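Local structure of nodulation protein S (Bradyrhizobium sp., 3OFK) at residues 106-120 and 139-153. The protein probably transfers a methyl group from S-adenosyl-L-methionine to a nitrogen of a Nod factor precursor, in the synthesis of the lipochitooligosaccharide nodulation signal. Residues are numbered along the deposited sequence; the frame is centred on the assembly and turned at random.
Sequences ILQFSTAELFDLIVV and NMVKMLAPGGHLVFG. With SAH (S-adenosyl-L-homocysteine), chain E.
Asn139 grips the 106-120 segment by its amide: ND2 donates to Phe109 O at 2.8 Å and to Ile106 O at 2.9 Å, both acceptors close to the amide plane, which fixes how the group is turned. Swinging CG anti to the backbone N (chi1 -166°) carries the amide off helix 130-142 to this loop. Ile106 N donates to adenine N1 of SAH at 3.0 Å, so Asn139, holding Ile106 O, is a second-shell residue that probably helps position Ile106 at the SAH site. Met143 lays its sulfur obliquely by the Phe109 ring, SD 3.7 Å from CE2, and at the edge of the Phe115 ring, a double Met-aromatic contact; its bend at chi3 sends CE to Ile106 CD1, 4.0 Å away. Beyond Asp116, strands 117-120 and 148-153 run parallel, 9° apart, neighbours in the Rossmann-like sheet of SAM-dependent methyltransferases, with helix 130-142 making the beta-alpha-beta crossover between them. His149 N to Asp116 O, Ile118 N to His149 O and Val151 N to Ile118 O (2.8 Å) are rungs of the ladder. On the face carrying Ile118 and Val120, against helix 130-142, Ile118 CD1 reaches Met140 O at 3.4 Å, while Met140 SD rests against Val120 CG2. Asp116's carboxylate takes the backbone N-H groups of Ser53 and Asn54.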
ATOM      1  N   ILE A 106       6.723   7.861  -3.592  1.00 39.72           N
ATOM      2  CA  ILE A 106       7.556   6.650  -3.729  1.00 40.54           C
ATOM      3  C   ILE A 106       8.558   6.809  -4.902  1.00 43.38           C
ATOM      4  O   ILE A 106       9.672   6.271  -4.857  1.00 44.92           O
ATOM      5  CB  ILE A 106       6.692   5.371  -3.837  1.00 40.78           C
ATOM      6  CG1 ILE A 106       7.579   4.115  -3.984  1.00 41.75           C
ATOM      7  CG2 ILE A 106       5.667   5.471  -4.958  1.00 39.52           C
ATOM      8  CD1 ILE A 106       8.594   3.935  -2.866  1.00 41.42           C
ATOM      9  N   LEU A 107       8.167   7.581  -5.923  1.00 44.04           N
ATOM     10  CA  LEU A 107       9.038   7.923  -7.061  1.00 46.24           C
ATOM     11  C   LEU A 107      10.271   8.687  -6.667  1.00 48.11           C
ATOM     12  O   LEU A 107      11.274   8.636  -7.378  1.00 50.89           O
ATOM     13  CB  LEU A 107       8.285   8.772  -8.098  1.00 46.26           C
ATOM     14  CG  LEU A 107       7.312   8.038  -9.023  1.00 46.00           C
ATOM     15  CD1 LEU A 107       6.718   9.053  -9.978  1.00 51.27           C
ATOM     16  CD2 LEU A 107       8.000   6.914  -9.792  1.00 48.04           C
ATOM     17  N   GLN A 108      10.204   9.425  -5.568  1.00 48.48           N
ATOM     18  CA  GLN A 108      11.317  10.266  -5.155  1.00 50.68           C
ATOM     19  C   GLN A 108      12.049   9.755  -3.939  1.00 50.85           C
ATOM     20  O   GLN A 108      13.075  10.309  -3.574  1.00 52.58           O
ATOM     21  CB  GLN A 108      10.833  11.685  -4.908  1.00 51.74           C
ATOM     22  CG  GLN A 108      10.828  12.551  -6.172  1.00 56.53           C
ATOM     23  CD  GLN A 108      11.277  13.951  -5.863  1.00 68.31           C
ATOM     24  OE1 GLN A 108      10.510  14.745  -5.309  1.00 76.89           O
ATOM     25  NE2 GLN A 108      12.544  14.265  -6.188  1.00 69.85           N
ATOM     26  N   PHE A 109      11.527   8.705  -3.311  1.00 49.20           N
ATOM     27  CA  PHE A 109      12.098   8.184  -2.080  1.00 49.45           C
ATOM     28  C   PHE A 109      13.374   7.441  -2.410  1.00 52.16           C
ATOM     29  O   PHE A 109      13.371   6.494  -3.207  1.00 52.31           O
ATOM     30  CB  PHE A 109      11.103   7.241  -1.393  1.00 47.96           C
ATOM     31  CG  PHE A 109      11.540   6.776  -0.021  1.00 43.23           C
ATOM     32  CD1 PHE A 109      11.908   7.684   0.956  1.00 40.28           C
ATOM     33  CD2 PHE A 109      11.535   5.439   0.301  1.00 47.48           C
ATOM     34  CE1 PHE A 109      12.280   7.252   2.235  1.00 41.64           C
ATOM     35  CE2 PHE A 109      11.902   5.009   1.573  1.00 45.42           C
ATOM     36  CZ  PHE A 109      12.283   5.912   2.532  1.00 35.34           C
ATOM     37  N   SER A 110      14.478   7.889  -1.825  1.00 55.36           N
ATOM     38  CA  SER A 110      15.735   7.159  -1.937  1.00 58.09           C
ATOM     39  C   SER A 110      16.330   7.012  -0.546  1.00 59.70           C
ATOM     40  O   SER A 110      16.566   8.003   0.164  1.00 60.21           O
ATOM     41  CB  SER A 110      16.707   7.875  -2.876  1.00 60.49           C
ATOM     42  OG  SER A 110      16.942   9.192  -2.421  1.00 64.51           O
ATOM     43  N   THR A 111      16.504   5.756  -0.149  1.00 60.15           N
ATOM     44  CA  THR A 111      17.220   5.416   1.064  1.00 62.51           C
ATOM     45  C   THR A 111      18.266   4.400   0.718  1.00 63.78           C
ATOM     46  O   THR A 111      18.156   3.695  -0.296  1.00 62.95           O
ATOM     47  CB  THR A 111      16.346   4.714   2.087  1.00 61.45           C
ATOM     48  OG1 THR A 111      14.993   4.713   1.631  1.00 61.40           O
ATOM     49  CG2 THR A 111      16.507   5.359   3.507  1.00 63.03           C
ATOM     50  N   ALA A 112      19.260   4.343   1.598  1.00 65.79           N
ATOM     51  CA  ALA A 112      20.213   3.261   1.657  1.00 67.33           C
ATOM     52  C   ALA A 112      19.634   2.095   2.491  1.00 65.68           C
ATOM     53  O   ALA A 112      20.146   0.973   2.415  1.00 66.53           O
ATOM     54  CB  ALA A 112      21.534   3.765   2.243  1.00 70.61           C
ATOM     55  N   GLU A 113      18.578   2.369   3.271  1.00 62.91           N
ATOM     56  CA  GLU A 113      17.811   1.343   4.014  1.00 60.65           C
ATOM     57  C   GLU A 113      17.406   0.147   3.153  1.00 57.52           C
ATOM     58  O   GLU A 113      16.940   0.306   2.012  1.00 55.74           O
ATOM     59  CB  GLU A 113      16.490   1.920   4.574  1.00 58.92           C
ATOM     60  CG  GLU A 113      16.565   2.782   5.826  1.00 62.51           C
ATOM     61  CD  GLU A 113      16.393   1.989   7.102  1.00 67.59           C
ATOM     62  OE1 GLU A 113      17.394   1.488   7.647  1.00 74.39           O
ATOM     63  OE2 GLU A 113      15.253   1.876   7.577  1.00 67.03           O
ATOM     64  N   LEU A 114      17.572  -1.051   3.715  1.00 56.53           N
ATOM     65  CA  LEU A 114      16.941  -2.249   3.159  1.00 53.32           C
ATOM     66  C   LEU A 114      15.926  -2.761   4.177  1.00 49.96           C
ATOM     67  O   LEU A 114      16.214  -2.789   5.377  1.00 51.17           O
ATOM     68  CB  LEU A 114      17.976  -3.327   2.809  1.00 55.49           C
ATOM     69  CG  LEU A 114      19.037  -2.889   1.788  1.00 59.35           C
ATOM     70  CD1 LEU A 114      20.122  -3.982   1.575  1.00 57.68           C
ATOM     71  CD2 LEU A 114      18.392  -2.463   0.466  1.00 52.44           C
ATOM     72  N   PHE A 115      14.749  -3.140   3.678  1.00 46.05           N
ATOM     73  CA  PHE A 115      13.587  -3.582   4.477  1.00 44.39           C
ATOM     74  C   PHE A 115      13.248  -5.056   4.245  1.00 44.22           C
ATOM     75  O   PHE A 115      13.166  -5.523   3.109  1.00 43.02           O
ATOM     76  CB  PHE A 115      12.363  -2.721   4.155  1.00 41.85           C
ATOM     77  CG  PHE A 115      12.621  -1.250   4.285  1.00 43.87           C
ATOM     78  CD1 PHE A 115      12.586  -0.637   5.528  1.00 40.99           C
ATOM     79  CD2 PHE A 115      12.947  -0.481   3.166  1.00 43.36           C
ATOM     80  CE1 PHE A 115      12.859   0.695   5.665  1.00 41.11           C
ATOM     81  CE2 PHE A 115      13.215   0.879   3.295  1.00 41.56           C
ATOM     82  CZ  PHE A 115      13.171   1.467   4.552  1.00 43.51           C
ATOM     83  N   ASP A 116      13.041  -5.795   5.327  1.00 45.28           N
ATOM     84  CA  ASP A 116      12.599  -7.198   5.199  1.00 45.71           C
ATOM     85  C   ASP A 116      11.072  -7.339   4.982  1.00 43.67           C
ATOM     86  O   ASP A 116      10.573  -8.445   4.706  1.00 44.05           O
ATOM     87  CB  ASP A 116      13.091  -8.055   6.368  1.00 49.15           C
ATOM     88  CG  ASP A 116      12.621  -7.555   7.720  1.00 49.83           C
ATOM     89  OD1 ASP A 116      12.462  -6.347   7.878  1.00 48.51           O
ATOM     90  OD2 ASP A 116      12.434  -8.374   8.638  1.00 54.30           O
ATOM     91  N   LEU A 117      10.331  -6.241   5.114  1.00 40.47           N
ATOM     92  CA  LEU A 117       8.939  -6.197   4.674  1.00 38.13           C
ATOM     93  C   LEU A 117       8.657  -4.844   4.050  1.00 37.16           C
ATOM     94  O   LEU A 117       8.960  -3.813   4.655  1.00 35.52           O
ATOM     95  CB  LEU A 117       7.960  -6.381   5.829  1.00 38.52           C
ATOM     96  CG  LEU A 117       6.466  -6.374   5.461  1.00 32.56           C
ATOM     97  CD1 LEU A 117       6.073  -7.550   4.536  1.00 36.99           C
ATOM     98  CD2 LEU A 117       5.683  -6.432   6.786  1.00 36.67           C
ATOM     99  N   ILE A 118       8.072  -4.861   2.853  1.00 36.65           N
ATOM    100  CA  ILE A 118       7.479  -3.683   2.269  1.00 35.26           C
ATOM    101  C   ILE A 118       6.017  -3.952   2.000  1.00 34.41           C
ATOM    102  O   ILE A 118       5.657  -4.953   1.378  1.00 33.07           O
ATOM    103  CB  ILE A 118       8.160  -3.325   0.961  1.00 35.75           C
ATOM    104  CG1 ILE A 118       9.639  -3.050   1.218  1.00 34.21           C
ATOM    105  CG2 ILE A 118       7.467  -2.127   0.324  1.00 35.86           C
ATOM    106  CD1 ILE A 118      10.444  -2.797  -0.064  1.00 38.04           C
ATOM    107  N   VAL A 119       5.166  -3.101   2.545  1.00 33.30           N
ATOM    108  CA  VAL A 119       3.735  -3.207   2.302  1.00 34.30           C
ATOM    109  C   VAL A 119       3.387  -2.046   1.333  1.00 34.09           C
ATOM    110  O   VAL A 119       3.771  -0.891   1.546  1.00 33.90           O
ATOM    111  CB  VAL A 119       2.890  -3.169   3.610  1.00 34.41           C
ATOM    112  CG1 VAL A 119       1.413  -3.312   3.293  1.00 33.41           C
ATOM    113  CG2 VAL A 119       3.363  -4.272   4.652  1.00 32.28           C
ATOM    114  N   VAL A 120       2.706  -2.393   0.245  1.00 34.08           N
ATOM    115  CA  VAL A 120       2.312  -1.471  -0.814  1.00 33.20           C
ATOM    116  C   VAL A 120       0.926  -1.868  -1.239  1.00 33.37           C
ATOM    117  O   VAL A 120       0.713  -2.733  -2.110  1.00 35.99           O
ATOM    118  CB  VAL A 120       3.348  -1.443  -1.953  1.00 33.83           C
ATOM    119  CG1 VAL A 120       3.630  -2.843  -2.500  1.00 34.28           C
ATOM    120  CG2 VAL A 120       2.915  -0.508  -3.072  1.00 31.84           C
ATOM    121  N   ASN A 139      12.279   0.657  -7.564  1.00 42.80           N
ATOM    122  CA  ASN A 139      12.736   1.288  -6.328  1.00 43.53           C
ATOM    123  C   ASN A 139      12.427   0.385  -5.137  1.00 42.39           C
ATOM    124  O   ASN A 139      13.260   0.197  -4.255  1.00 42.43           O
ATOM    125  CB  ASN A 139      12.059   2.661  -6.169  1.00 42.87           C
ATOM    126  CG  ASN A 139      12.715   3.549  -5.080  1.00 49.07           C
ATOM    127  OD1 ASN A 139      13.863   3.341  -4.663  1.00 54.23           O
ATOM    128  ND2 ASN A 139      11.968   4.555  -4.628  1.00 49.92           N
ATOM    129  N   MET A 140      11.198  -0.140  -5.116  1.00 41.18           N
ATOM    130  CA  MET A 140      10.764  -1.076  -4.088  1.00 41.02           C
ATOM    131  C   MET A 140      11.634  -2.357  -4.107  1.00 42.93           C
ATOM    132  O   MET A 140      12.100  -2.819  -3.040  1.00 43.95           O
ATOM    133  CB  MET A 140       9.282  -1.417  -4.272  1.00 38.92           C
ATOM    134  CG  MET A 140       8.369  -0.286  -4.001  1.00 38.11           C
ATOM    135  SD  MET A 140       6.667  -0.866  -3.850  1.00 40.32           S
ATOM    136  CE  MET A 140       6.267  -1.504  -5.488  1.00 29.89           C
ATOM    137  N   VAL A 141      11.885  -2.905  -5.301  1.00 43.04           N
ATOM    138  CA  VAL A 141      12.708  -4.116  -5.419  1.00 45.13           C
ATOM    139  C   VAL A 141      14.090  -3.829  -4.841  1.00 47.13           C
ATOM    140  O   VAL A 141      14.589  -4.599  -4.018  1.00 47.57           O
ATOM    141  CB  VAL A 141      12.829  -4.621  -6.876  1.00 46.20           C
ATOM    142  CG1 VAL A 141      13.883  -5.775  -6.995  1.00 45.95           C
ATOM    143  CG2 VAL A 141      11.471  -5.052  -7.373  1.00 43.28           C
ATOM    144  N   LYS A 142      14.669  -2.698  -5.251  1.00 47.55           N
ATOM    145  CA  LYS A 142      15.988  -2.291  -4.786  1.00 49.29           C
ATOM    146  C   LYS A 142      16.066  -2.185  -3.262  1.00 48.81           C
ATOM    147  O   LYS A 142      17.079  -2.579  -2.680  1.00 50.83           O
ATOM    148  CB  LYS A 142      16.409  -0.965  -5.427  1.00 49.63           C
ATOM    149  CG  LYS A 142      17.695  -0.352  -4.841  1.00 55.63           C
ATOM    150  CD  LYS A 142      17.993   1.017  -5.492  1.00 63.13           C
ATOM    151  CE  LYS A 142      18.318   2.081  -4.439  1.00 66.18           C
ATOM    152  NZ  LYS A 142      17.098   2.425  -3.645  1.00 64.11           N
ATOM    153  N   MET A 143      15.017  -1.644  -2.624  1.00 46.09           N
ATOM    154  CA  MET A 143      14.985  -1.519  -1.143  1.00 45.98           C
ATOM    155  C   MET A 143      14.592  -2.810  -0.368  1.00 45.55           C
ATOM    156  O   MET A 143      14.474  -2.763   0.864  1.00 45.04           O
ATOM    157  CB  MET A 143      14.004  -0.413  -0.708  1.00 43.67           C
ATOM    158  CG  MET A 143      14.361   1.011  -1.121  1.00 45.42           C
ATOM    159  SD  MET A 143      13.091   2.163  -0.490  1.00 43.92           S
ATOM    160  CE  MET A 143      11.671   1.825  -1.464  1.00 44.09           C
ATOM    161  N   LEU A 144      14.331  -3.922  -1.062  1.00 45.93           N
ATOM    162  CA  LEU A 144      14.067  -5.199  -0.369  1.00 47.58           C
ATOM    163  C   LEU A 144      15.395  -5.783   0.128  1.00 50.50           C
ATOM    164  O   LEU A 144      16.377  -5.786  -0.617  1.00 52.19           O
ATOM    165  CB  LEU A 144      13.366  -6.217  -1.279  1.00 47.01           C
ATOM    166  CG  LEU A 144      11.870  -6.468  -1.117  1.00 48.29           C
ATOM    167  CD1 LEU A 144      11.394  -7.614  -2.021  1.00 42.76           C
ATOM    168  CD2 LEU A 144      11.514  -6.759   0.346  1.00 41.71           C
ATOM    169  N   ALA A 145      15.420  -6.252   1.374  1.00 51.74           N
ATOM    170  CA  ALA A 145      16.571  -6.973   1.907  1.00 56.43           C
ATOM    171  C   ALA A 145      16.718  -8.329   1.180  1.00 58.69           C
ATOM    172  O   ALA A 145      15.718  -8.872   0.712  1.00 57.92           O
ATOM    173  CB  ALA A 145      16.403  -7.194   3.401  1.00 56.62           C
ATOM    174  N   PRO A 146      17.951  -8.879   1.090  1.00 63.11           N
ATOM    175  CA  PRO A 146      18.184 -10.164   0.408  1.00 65.31           C
ATOM    176  C   PRO A 146      17.250 -11.358   0.692  1.00 65.51           C
ATOM    177  O   PRO A 146      17.214 -12.294  -0.125  1.00 67.86           O
ATOM    178  CB  PRO A 146      19.615 -10.501   0.815  1.00 68.96           C
ATOM    179  CG  PRO A 146      20.279  -9.186   0.846  1.00 69.34           C
ATOM    180  CD  PRO A 146      19.240  -8.215   1.387  1.00 64.88           C
ATOM    181  N   GLY A 147      16.528 -11.366   1.812  1.00 63.81           N
ATOM    182  CA  GLY A 147      15.540 -12.429   2.066  1.00 63.34           C
ATOM    183  C   GLY A 147      14.119 -11.931   2.297  1.00 60.28           C
ATOM    184  O   GLY A 147      13.241 -12.712   2.673  1.00 60.62           O
ATOM    185  N   GLY A 148      13.896 -10.637   2.055  1.00 56.49           N
ATOM    186  CA  GLY A 148      12.696  -9.967   2.497  1.00 53.80           C
ATOM    187  C   GLY A 148      11.513 -10.205   1.602  1.00 51.22           C
ATOM    188  O   GLY A 148      11.669 -10.708   0.487  1.00 52.71           O
ATOM    189  N   HIS A 149      10.328  -9.865   2.103  1.00 47.18           N
ATOM    190  CA  HIS A 149       9.092 -10.019   1.337  1.00 45.29           C
ATOM    191  C   HIS A 149       8.447  -8.690   1.025  1.00 42.01           C
ATOM    192  O   HIS A 149       8.605  -7.717   1.778  1.00 41.56           O
ATOM    193  CB  HIS A 149       8.066 -10.881   2.073  1.00 46.07           C
ATOM    194  CG  HIS A 149       8.515 -12.295   2.274  1.00 48.09           C
ATOM    195  ND1 HIS A 149       9.389 -12.657   3.275  1.00 48.07           N
ATOM    196  CD2 HIS A 149       8.236 -13.425   1.585  1.00 51.48           C
ATOM    197  CE1 HIS A 149       9.608 -13.959   3.211  1.00 55.13           C
ATOM    198  NE2 HIS A 149       8.926 -14.447   2.189  1.00 55.37           N
ATOM    199  N   LEU A 150       7.700  -8.679  -0.073  1.00 40.60           N
ATOM    200  CA  LEU A 150       6.920  -7.525  -0.473  1.00 39.10           C
ATOM    201  C   LEU A 150       5.475  -7.989  -0.512  1.00 39.42           C
ATOM    202  O   LEU A 150       5.180  -9.020  -1.099  1.00 40.46           O
ATOM    203  CB  LEU A 150       7.401  -7.014  -1.833  1.00 38.61           C
ATOM    204  CG  LEU A 150       6.707  -5.772  -2.421  1.00 37.50           C
ATOM    205  CD1 LEU A 150       7.705  -4.924  -3.261  1.00 32.70           C
ATOM    206  CD2 LEU A 150       5.463  -6.178  -3.246  1.00 36.15           C
ATOM    207  N   VAL A 151       4.609  -7.283   0.193  1.00 39.08           N
ATOM    208  CA  VAL A 151       3.188  -7.602   0.251  1.00 40.16           C
ATOM    209  C   VAL A 151       2.465  -6.525  -0.508  1.00 39.05           C
ATOM    210  O   VAL A 151       2.481  -5.378  -0.089  1.00 39.94           O
ATOM    211  CB  VAL A 151       2.662  -7.668   1.702  1.00 40.40           C
ATOM    212  CG1 VAL A 151       1.140  -7.640   1.712  1.00 39.26           C
ATOM    213  CG2 VAL A 151       3.155  -8.907   2.358  1.00 41.70           C
ATOM    214  N   PHE A 152       1.856  -6.904  -1.634  1.00 39.60           N
ATOM    215  CA  PHE A 152       1.203  -5.977  -2.531  1.00 39.47           C
ATOM    216  C   PHE A 152      -0.269  -6.251  -2.534  1.00 39.66           C
ATOM    217  O   PHE A 152      -0.701  -7.404  -2.464  1.00 40.38           O
ATOM    218  CB  PHE A 152       1.746  -6.158  -3.951  1.00 40.61           C
ATOM    219  CG  PHE A 152       0.879  -5.535  -5.023  1.00 44.38           C
ATOM    220  CD1 PHE A 152       0.881  -4.142  -5.245  1.00 36.60           C
ATOM    221  CD2 PHE A 152       0.048  -6.345  -5.805  1.00 42.72           C
ATOM    222  CE1 PHE A 152       0.095  -3.585  -6.252  1.00 33.96           C
ATOM    223  CE2 PHE A 152      -0.756  -5.792  -6.804  1.00 41.37           C
ATOM    224  CZ  PHE A 152      -0.736  -4.397  -7.021  1.00 38.77           C
ATOM    225  N   GLY A 153      -1.059  -5.194  -2.603  1.00 38.24           N
ATOM    226  CA  GLY A 153      -2.493  -5.377  -2.782  1.00 39.44           C
ATOM    227  C   GLY A 153      -3.047  -4.290  -3.660  1.00 38.80           C
ATOM    228  O   GLY A 153      -2.562  -3.175  -3.608  1.00 37.17           O
TER
HETATM  229  N   SAH E 217      -1.910   1.307   2.283  1.00 32.84           N
HETATM  230  CA  SAH E 217      -3.069   1.732   3.060  1.00 33.52           C
HETATM  231  CB  SAH E 217      -3.557   3.090   2.560  1.00 32.17           C
HETATM  232  CG  SAH E 217      -4.139   3.201   1.160  1.00 34.19           C
HETATM  233  SD  SAH E 217      -4.888   4.820   0.766  1.00 34.45           S
HETATM  234  C   SAH E 217      -4.224   0.719   3.061  1.00 33.78           C
HETATM  235  O   SAH E 217      -4.255  -0.216   2.259  1.00 33.87           O
HETATM  236  OXT SAH E 217      -5.145   0.825   3.870  1.00 32.80           O
HETATM  237  C5' SAH E 217      -3.524   5.396  -0.298  1.00 33.43           C
HETATM  238  C4' SAH E 217      -2.403   6.191   0.342  1.00 35.23           C
HETATM  239  O4' SAH E 217      -1.340   6.311  -0.602  1.00 32.34           O
HETATM  240  C3' SAH E 217      -2.794   7.607   0.759  1.00 32.65           C
HETATM  241  O3' SAH E 217      -2.260   7.895   2.059  1.00 31.55           O
HETATM  242  C2' SAH E 217      -2.138   8.475  -0.327  1.00 31.85           C
HETATM  243  O2' SAH E 217      -1.812   9.762   0.139  1.00 32.22           O
HETATM  244  C1' SAH E 217      -0.910   7.661  -0.630  1.00 30.19           C
HETATM  245  N9  SAH E 217      -0.214   7.897  -1.916  1.00 31.03           N
HETATM  246  C8  SAH E 217      -0.779   8.121  -3.146  1.00 31.85           C
HETATM  247  N7  SAH E 217       0.217   8.233  -4.050  1.00 26.12           N
HETATM  248  C5  SAH E 217       1.400   8.080  -3.430  1.00 34.67           C
HETATM  249  C6  SAH E 217       2.694   8.063  -3.952  1.00 31.12           C
HETATM  250  N6  SAH E 217       2.876   8.331  -5.275  1.00 31.78           N
HETATM  251  N1  SAH E 217       3.737   7.873  -3.080  1.00 36.19           N
HETATM  252  C2  SAH E 217       3.484   7.646  -1.731  1.00 37.13           C
HETATM  253  N3  SAH E 217       2.182   7.634  -1.240  1.00 32.93           N
HETATM  254  C4  SAH E 217       1.147   7.831  -2.087  1.00 31.74           C